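Local coordinates for protein alpha-glucosidase ([Eubacterium] rectale, PDB 6PNR) that probably hydrolyses alpha-linked sulfoquinovosides as a GH31-family sulfoquinovosidase, releasing the sulfonated sugar sulfoquinovose, at residues Lys504-Phe516 / Val637-Arg649. Numbering follows the deposited sequence.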
loop_
_atom_site.group_PDB
_atom_site.type_symbol
_atom_site.label_atom_id
_atom_site.label_comp_id
_atom_site.label_asym_id
_atom_site.label_seq_id
_atom_site.Cartn_x
_atom_site.Cartn_y
_atom_site.Cartn_z
ATOM N N LYS A 504 2.835 -7.932 -33.050
ATOM C CA LYS A 504 3.061 -7.169 -34.272
ATOM C C LYS A 504 2.324 -5.837 -34.238
ATOM O O LYS A 504 2.895 -4.786 -34.566
ATOM C CB LYS A 504 2.611 -7.987 -35.488
ATOM C CG LYS A 504 2.549 -7.195 -36.805
ATOM C CD LYS A 504 2.080 -8.109 -37.963
ATOM C CE LYS A 504 1.852 -7.325 -39.248
ATOM N NZ LYS A 504 1.790 -8.226 -40.452
ATOM N N GLU A 505 1.047 -5.861 -33.854
ATOM C CA GLU A 505 0.265 -4.631 -33.870
ATOM C C GLU A 505 0.877 -3.587 -32.941
ATOM O O GLU A 505 0.931 -2.394 -33.277
ATOM C CB GLU A 505 -1.187 -4.924 -33.468
ATOM C CG GLU A 505 -2.104 -3.692 -33.518
ATOM C CD GLU A 505 -3.401 -3.882 -32.744
ATOM O OE1 GLU A 505 -3.493 -4.861 -31.973
ATOM O OE2 GLU A 505 -4.315 -3.041 -32.888
ATOM N N LEU A 506 1.340 -4.019 -31.771
ATOM C CA LEU A 506 1.986 -3.098 -30.835
ATOM C C LEU A 506 3.244 -2.485 -31.435
ATOM O O LEU A 506 3.469 -1.275 -31.326
ATOM C CB LEU A 506 2.330 -3.815 -29.534
ATOM C CG LEU A 506 3.089 -2.830 -28.632
ATOM C CD1 LEU A 506 2.133 -1.751 -28.097
ATOM C CD2 LEU A 506 3.815 -3.534 -27.549
ATOM N N PHE A 507 4.094 -3.307 -32.050
ATOM C CA PHE A 507 5.298 -2.758 -32.654
ATOM C C PHE A 507 4.943 -1.707 -33.692
ATOM O O PHE A 507 5.566 -0.636 -33.738
ATOM C CB PHE A 507 6.156 -3.863 -33.284
ATOM C CG PHE A 507 7.362 -3.330 -34.014
ATOM C CD1 PHE A 507 7.257 -2.884 -35.331
ATOM C CD2 PHE A 507 8.586 -3.228 -33.376
ATOM C CE1 PHE A 507 8.356 -2.350 -36.000
ATOM C CE2 PHE A 507 9.691 -2.699 -34.038
ATOM C CZ PHE A 507 9.572 -2.261 -35.354
ATOM N N LEU A 508 3.944 -1.994 -34.536
ATOM C CA LEU A 508 3.613 -1.078 -35.621
ATOM C C LEU A 508 2.974 0.209 -35.104
ATOM O O LEU A 508 3.290 1.298 -35.598
ATOM C CB LEU A 508 2.701 -1.772 -36.633
ATOM C CG LEU A 508 3.422 -2.842 -37.460
ATOM C CD1 LEU A 508 2.414 -3.654 -38.251
ATOM C CD2 LEU A 508 4.457 -2.198 -38.375
ATOM N N ARG A 509 2.065 0.110 -34.126
ATOM C CA ARG A 509 1.506 1.317 -33.513
ATOM C C ARG A 509 2.593 2.153 -32.850
ATOM O O ARG A 509 2.530 3.387 -32.872
ATOM C CB ARG A 509 0.430 0.965 -32.478
ATOM C CG ARG A 509 -0.919 0.554 -33.065
ATOM C CD ARG A 509 -1.539 1.686 -33.907
ATOM N NE ARG A 509 -2.894 1.311 -34.305
ATOM C CZ ARG A 509 -3.610 1.902 -35.256
ATOM N NH1 ARG A 509 -3.113 2.922 -35.945
ATOM N NH2 ARG A 509 -4.837 1.458 -35.519
ATOM N N TRP A 510 3.579 1.503 -32.216
ATOM C CA TRP A 510 4.673 2.260 -31.606
ATOM C C TRP A 510 5.537 2.937 -32.663
ATOM O O TRP A 510 5.958 4.086 -32.488
ATOM C CB TRP A 510 5.529 1.336 -30.731
ATOM C CG TRP A 510 6.066 1.962 -29.437
ATOM C CD1 TRP A 510 6.862 3.067 -29.314
ATOM C CD2 TRP A 510 5.875 1.454 -28.105
ATOM N NE1 TRP A 510 7.158 3.293 -27.979
ATOM C CE2 TRP A 510 6.569 2.310 -27.222
ATOM C CE3 TRP A 510 5.160 0.367 -27.574
ATOM C CZ2 TRP A 510 6.566 2.119 -25.839
ATOM C CZ3 TRP A 510 5.160 0.174 -26.198
ATOM C CH2 TRP A 510 5.863 1.049 -25.346
ATOM N N ALA A 511 5.821 2.243 -33.766
ATOM C CA ALA A 511 6.671 2.832 -34.796
ATOM C C ALA A 511 6.003 4.039 -35.464
ATOM O O ALA A 511 6.684 5.009 -35.828
ATOM C CB ALA A 511 7.043 1.767 -35.823
ATOM N N GLU A 512 4.677 4.007 -35.630
ATOM C CA GLU A 512 3.991 5.108 -36.307
ATOM C C GLU A 512 3.872 6.344 -35.418
ATOM O O GLU A 512 3.625 7.444 -35.935
ATOM C CB GLU A 512 2.605 4.661 -36.803
ATOM C CG GLU A 512 1.491 4.664 -35.764
ATOM C CD GLU A 512 0.198 4.013 -36.269
ATOM O OE1 GLU A 512 0.277 3.007 -37.007
ATOM O OE2 GLU A 512 -0.897 4.507 -35.926
ATOM N N MET A 513 4.054 6.190 -34.106
ATOM C CA MET A 513 4.258 7.342 -33.230
ATOM C C MET A 513 5.699 7.825 -33.297
ATOM O O MET A 513 5.954 9.037 -33.407
ATOM C CB MET A 513 3.900 6.982 -31.783
ATOM C CG MET A 513 4.448 7.978 -30.755
ATOM S SD MET A 513 3.912 7.684 -29.056
ATOM C CE MET A 513 4.924 6.258 -28.633
ATOM N N ALA A 514 6.645 6.879 -33.263
ATOM C CA ALA A 514 8.061 7.212 -33.191
ATOM C C ALA A 514 8.532 8.011 -34.401
ATOM O O ALA A 514 9.485 8.796 -34.286
ATOM C CB ALA A 514 8.887 5.930 -33.051
ATOM N N MET A 515 7.894 7.837 -35.567
ATOM C CA MET A 515 8.326 8.623 -36.715
ATOM C C MET A 515 8.018 10.103 -36.553
ATOM O O MET A 515 8.568 10.908 -37.303
ATOM C CB MET A 515 7.712 8.093 -38.017
ATOM C CG MET A 515 6.200 8.178 -38.106
ATOM S SD MET A 515 5.615 7.361 -39.619
ATOM C CE MET A 515 3.865 7.747 -39.590
ATOM N N PHE A 516 7.176 10.482 -35.590
ATOM C CA PHE A 516 6.976 11.884 -35.230
ATOM C C PHE A 516 7.711 12.232 -33.940
ATOM O O PHE A 516 7.164 12.907 -33.072
ATOM C CB PHE A 516 5.489 12.208 -35.102
ATOM C CG PHE A 516 4.707 12.001 -36.367
ATOM C CD1 PHE A 516 4.737 12.948 -37.384
ATOM C CD2 PHE A 516 3.926 10.863 -36.530
ATOM C CE1 PHE A 516 4.012 12.762 -38.548
ATOM C CE2 PHE A 516 3.202 10.659 -37.698
ATOM C CZ PHE A 516 3.244 11.616 -38.712
ATOM N N VAL A 637 -11.191 10.515 -36.835
ATOM C CA VAL A 637 -10.586 10.290 -38.141
ATOM C C VAL A 637 -10.331 8.802 -38.325
ATOM O O VAL A 637 -10.152 8.059 -37.356
ATOM C CB VAL A 637 -9.271 11.083 -38.312
ATOM C CG1 VAL A 637 -9.537 12.585 -38.218
ATOM C CG2 VAL A 637 -8.244 10.644 -37.268
ATOM N N SER A 638 -10.318 8.367 -39.584
ATOM C CA SER A 638 -9.847 7.022 -39.867
ATOM C C SER A 638 -8.397 6.906 -39.418
ATOM O O SER A 638 -7.595 7.823 -39.617
ATOM C CB SER A 638 -9.970 6.698 -41.355
ATOM O OG SER A 638 -9.500 5.389 -41.599
ATOM N N ALA A 639 -8.062 5.778 -38.799
ATOM C CA ALA A 639 -6.742 5.610 -38.201
ATOM C C ALA A 639 -6.336 4.140 -38.281
ATOM O O ALA A 639 -6.038 3.487 -37.281
ATOM C CB ALA A 639 -6.741 6.127 -36.764
ATOM N N GLU A 640 -6.340 3.593 -39.494
ATOM C CA GLU A 640 -5.864 2.238 -39.689
ATOM C C GLU A 640 -4.364 2.169 -39.395
ATOM O O GLU A 640 -3.667 3.188 -39.307
ATOM C CB GLU A 640 -6.159 1.753 -41.114
ATOM C CG GLU A 640 -7.624 1.888 -41.559
ATOM C CD GLU A 640 -8.572 0.858 -40.929
ATOM O OE1 GLU A 640 -8.116 -0.120 -40.285
ATOM O OE2 GLU A 640 -9.800 1.032 -41.091
ATOM N N LEU A 641 -3.879 0.938 -39.232
ATOM C CA LEU A 641 -2.472 0.686 -38.964
ATOM C C LEU A 641 -1.609 1.360 -40.017
ATOM O O LEU A 641 -1.786 1.129 -41.216
ATOM C CB LEU A 641 -2.233 -0.823 -38.943
ATOM C CG LEU A 641 -1.240 -1.406 -37.942
ATOM C CD1 LEU A 641 -1.277 -0.666 -36.624
ATOM C CD2 LEU A 641 -1.563 -2.870 -37.729
ATOM N N GLY A 642 -0.704 2.230 -39.568
ATOM C CA GLY A 642 0.149 2.991 -40.464
ATOM C C GLY A 642 -0.305 4.415 -40.716
ATOM O O GLY A 642 0.414 5.170 -41.379
ATOM N N TYR A 643 -1.457 4.814 -40.198
ATOM C CA TYR A 643 -2.025 6.128 -40.482
ATOM C C TYR A 643 -2.228 6.873 -39.168
ATOM O O TYR A 643 -3.359 7.078 -38.716
ATOM C CB TYR A 643 -3.317 5.971 -41.292
ATOM C CG TYR A 643 -3.022 5.348 -42.638
ATOM C CD1 TYR A 643 -2.686 6.137 -43.736
ATOM C CD2 TYR A 643 -3.022 3.968 -42.802
ATOM C CE1 TYR A 643 -2.386 5.565 -44.964
ATOM C CE2 TYR A 643 -2.725 3.393 -44.027
ATOM C CZ TYR A 643 -2.408 4.196 -45.102
ATOM O OH TYR A 643 -2.115 3.622 -46.321
ATOM N N THR A 644 -1.114 7.282 -38.565
ATOM C CA THR A 644 -1.138 8.009 -37.304
ATOM C C THR A 644 -2.125 9.174 -37.380
ATOM O O THR A 644 -2.153 9.890 -38.387
ATOM C CB THR A 644 0.258 8.561 -36.991
ATOM O OG1 THR A 644 1.243 7.575 -37.310
ATOM C CG2 THR A 644 0.378 8.953 -35.523
ATOM N N PRO A 645 -2.940 9.401 -36.343
ATOM C CA PRO A 645 -3.745 10.627 -36.310
ATOM C C PRO A 645 -2.852 11.854 -36.219
ATOM O O PRO A 645 -2.446 12.256 -35.126
ATOM C CB PRO A 645 -4.612 10.439 -35.060
ATOM C CG PRO A 645 -4.703 8.947 -34.914
ATOM C CD PRO A 645 -3.312 8.486 -35.258
ATOM N N ALA A 646 -2.519 12.440 -37.366
ATOM C CA ALA A 646 -1.557 13.530 -37.441
ATOM C C ALA A 646 -2.122 14.639 -38.312
ATOM O O ALA A 646 -2.711 14.375 -39.363
ATOM C CB ALA A 646 -0.218 13.056 -38.003
ATOM N N PHE A 647 -1.934 15.878 -37.865
ATOM C CA PHE A 647 -2.490 17.054 -38.518
ATOM C C PHE A 647 -1.408 18.119 -38.574
ATOM O O PHE A 647 -0.553 18.190 -37.688
ATOM C CB PHE A 647 -3.723 17.582 -37.757
ATOM C CG PHE A 647 -4.756 16.519 -37.470
ATOM C CD1 PHE A 647 -4.558 15.589 -36.452
ATOM C CD2 PHE A 647 -5.916 16.442 -38.221
ATOM C CE1 PHE A 647 -5.483 14.596 -36.203
ATOM C CE2 PHE A 647 -6.858 15.456 -37.968
ATOM C CZ PHE A 647 -6.640 14.528 -36.953
ATOM N N TYR A 648 -1.438 18.939 -39.622
ATOM C CA TYR A 648 -0.538 20.079 -39.699
ATOM C C TYR A 648 -1.332 21.360 -39.936
ATOM O O TYR A 648 -2.445 21.339 -40.467
ATOM C CB TYR A 648 0.543 19.905 -40.793
ATOM C CG TYR A 648 0.041 19.806 -42.210
ATOM C CD1 TYR A 648 -0.105 20.941 -43.011
ATOM C CD2 TYR A 648 -0.257 18.570 -42.768
ATOM C CE1 TYR A 648 -0.563 20.833 -44.326
ATOM C CE2 TYR A 648 -0.704 18.453 -44.058
ATOM C CZ TYR A 648 -0.855 19.581 -44.838
ATOM O OH TYR A 648 -1.305 19.431 -46.127
ATOM N N ARG A 649 -0.739 22.477 -39.517
ATOM C CA ARG A 649 -1.326 23.791 -39.751
ATOM C C ARG A 649 -1.336 24.115 -41.240
ATOM O O ARG A 649 -0.306 24.004 -41.914
ATOM C CB ARG A 649 -0.543 24.858 -38.992
ATOM C CG ARG A 649 -0.628 24.746 -37.480
ATOM C CD ARG A 649 0.175 25.868 -36.810
ATOM N NE ARG A 649 -0.126 27.170 -37.392
ATOM C CZ ARG A 649 0.728 27.887 -38.121
ATOM N NH1 ARG A 649 1.964 27.444 -38.348
ATOM N NH2 ARG A 649 0.346 29.057 -38.617
#
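Leu641 lays its CD1 methyl over one face of the Arg509 guanidinium, 3.4 Å from Arg509 NE, while Ala639 O sits at the edge, close to the guanidinium plane. The NH1/NH2 end grips this one oxygen: Arg509 NH2 lies 2.9 Å from Ala639 O, nearly in line with the C=O, and Arg509 NH1 3.3 Å away, above the carbonyl plane. Also at the edge, Glu512 OE2 accepts from Arg509 NH1 at 2.7 Å, a hydrogen bond within a salt bridge of the same helix. The Phe516 ring has Thr644 OG1 at its edge and touches Ala646 CB through CZ. Here helix 504-514 of the GH31 TIM-barrel domain meets the C-terminal domain loop leading from strand 633-638 into strand 646-649. Within it a type II beta turn runs from Glu640 to Tyr643, and its Gly642 N donates to Glu512 OE1 (2.9 Å, 154°). A methionine in place of Arg509 would probably cost Ala639 O both side-chain donors and leave Glu512 OE2 without its charged mate. With OG1 beside its own backbone N (chi1 -42°), Thr644 donates through OG1 to Glu512 O at 2.8 Å, from above the carbonyl plane. Leu641 CD2 reaches Leu508 CD1 at 4.1 Å, the side chains crossing nearly at right angles.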